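Protein kinase A regulatory subunit, putative (Trypanosoma cruzi, PDB 6FTF) probably acts as the regulatory subunit of a cAMP-independent protein kinase A, binding a nucleoside analogue in each of its two cyclic nucleotide-binding domains. Local coordinates at residues G230-I233 against G234-E237. Numbering follows the deposited sequence.
Sequences GDHI and GELE. With 7CI (7-cyano-7-deazainosine), chain E.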
# COMPACT_ATOMS: atom_id res chain seq x y z
N GLY A 230 12.63 -13.90 -1.89
CA GLY A 230 11.59 -14.05 -0.91
C GLY A 230 11.77 -13.20 0.33
O GLY A 230 10.80 -13.00 1.06
N ASP A 231 12.97 -12.70 0.57
CA ASP A 231 13.25 -11.84 1.70
C ASP A 231 12.86 -10.40 1.37
O ASP A 231 12.60 -10.03 0.22
CB ASP A 231 14.74 -11.90 2.04
CG ASP A 231 15.17 -13.24 2.61
OD1 ASP A 231 14.37 -13.87 3.34
OD2 ASP A 231 16.31 -13.64 2.37
N HIS A 232 12.83 -9.58 2.40
CA HIS A 232 12.51 -8.17 2.27
C HIS A 232 13.54 -7.30 2.98
O HIS A 232 14.16 -7.71 3.97
CB HIS A 232 11.14 -7.87 2.88
CG HIS A 232 10.98 -8.42 4.26
ND1 HIS A 232 11.42 -7.76 5.38
CD2 HIS A 232 10.50 -9.61 4.69
CE1 HIS A 232 11.19 -8.50 6.45
NE2 HIS A 232 10.62 -9.63 6.05
N ILE A 233 13.69 -6.07 2.48
CA ILE A 233 14.54 -5.06 3.10
C ILE A 233 13.82 -3.72 3.06
O ILE A 233 12.98 -3.47 2.20
CB ILE A 233 15.96 -4.92 2.47
CG1 ILE A 233 15.91 -4.55 0.98
CG2 ILE A 233 16.80 -6.16 2.74
CD1 ILE A 233 16.01 -5.72 0.01
N GLY A 234 14.14 -2.86 4.03
CA GLY A 234 13.60 -1.52 4.12
C GLY A 234 12.55 -1.34 5.20
O GLY A 234 12.17 -0.21 5.49
N GLU A 235 12.12 -2.41 5.85
CA GLU A 235 11.03 -2.27 6.80
C GLU A 235 11.47 -1.67 8.13
O GLU A 235 10.61 -1.15 8.86
CB GLU A 235 10.32 -3.61 7.07
CG GLU A 235 11.09 -4.58 7.93
CD GLU A 235 12.21 -5.29 7.21
OE1 GLU A 235 12.32 -5.16 5.97
OE2 GLU A 235 12.97 -6.01 7.92
N LEU A 236 12.75 -1.74 8.49
CA LEU A 236 13.12 -1.35 9.85
C LEU A 236 12.85 0.13 10.07
O LEU A 236 12.35 0.54 11.13
CB LEU A 236 14.58 -1.66 10.13
CG LEU A 236 14.98 -3.13 10.03
CD1 LEU A 236 16.44 -3.30 10.41
CD2 LEU A 236 14.11 -4.02 10.93
N GLU A 237 13.18 0.94 9.09
CA GLU A 237 12.95 2.38 9.18
C GLU A 237 11.48 2.70 9.29
O GLU A 237 11.11 3.70 9.92
CB GLU A 237 13.55 3.06 7.96
CG GLU A 237 15.08 3.01 7.90
CD GLU A 237 15.68 1.64 7.64
OE1 GLU A 237 15.09 0.85 6.86
OE2 GLU A 237 16.76 1.35 8.21
C1 7CI E . 18.32 -3.87 6.54
N1 7CI E . 19.10 -3.97 7.83
O1 7CI E . 18.76 -2.75 5.81
C2 7CI E . 19.40 -5.12 8.43
N2 7CI E . 19.15 -6.38 8.03
O2 7CI E . 16.11 -4.24 5.78
C3 7CI E . 19.65 -7.39 8.77
N3 7CI E . 20.33 -7.14 9.97
O3 7CI E . 15.38 -1.80 6.55
C4 7CI E . 20.56 -5.86 10.41
N4 7CI E . 21.24 -1.85 11.50
C5 7CI E . 20.12 -4.78 9.61
O5 7CI E . 21.14 -5.73 11.52
C6 7CI E . 20.21 -3.33 9.68
C7 7CI E . 19.56 -2.90 8.53
C8 7CI E . 20.77 -2.52 10.67
C9 7CI E . 16.87 -3.66 6.78
C10 7CI E . 16.75 -2.23 6.80
C11 7CI E . 17.68 -1.84 5.64
C12 7CI E . 18.23 -0.35 5.71
O4 7CI E . 18.68 -0.08 6.99
O HOH W 1 15.10 -6.73 6.50
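His232 ND1 donates to Glu235 OE1 over 2.8 Å with an N-H...O angle of 160°. The acceptor lies almost in the imidazole plane, yet the ring meets the carboxylate from above its face, the two planes being 78° apart. Glu235 reaches this position by folding back: its chain bends at chi2 (-76°), carrying the carboxylate toward the strand it has just left. A water ties the same group to the ligand, donating to Glu235 OE2 (2.7 Å) and His232 O and hydrogen-bonding to O2 of 7-cyano-7-deazainosine. The nucleoside is gripped directly by the turn: Gly234 N donates to its O2 at 3.0 Å and weakly to O3, while Leu236 N, in the first turn of helix 235-240, gives O3 a longer bond of 3.3 Å. Such a strand-turn-helix with a Gly-Glu-Leu sequence corresponds to the phosphate-binding cassette of cyclic nucleotide-binding domains, here occupied by a ligand without a phosphate. Glu237 accepts from two of the three hydroxyls, the 3'-hydroxyl O3 on OE1 and the 5'-hydroxyl O4 on OE2, each at 2.7 Å. Leu236 CD1 packs against the sugar and base at 3.7 Å from C9 and C7. Gly234 turns the chain from strand to helix with a positive phi, which glycine adopts readily. Farther out, Ile233 pairs through its backbone with Tyr203 of strand 201-205, and the His232 ring meets that of Phe165.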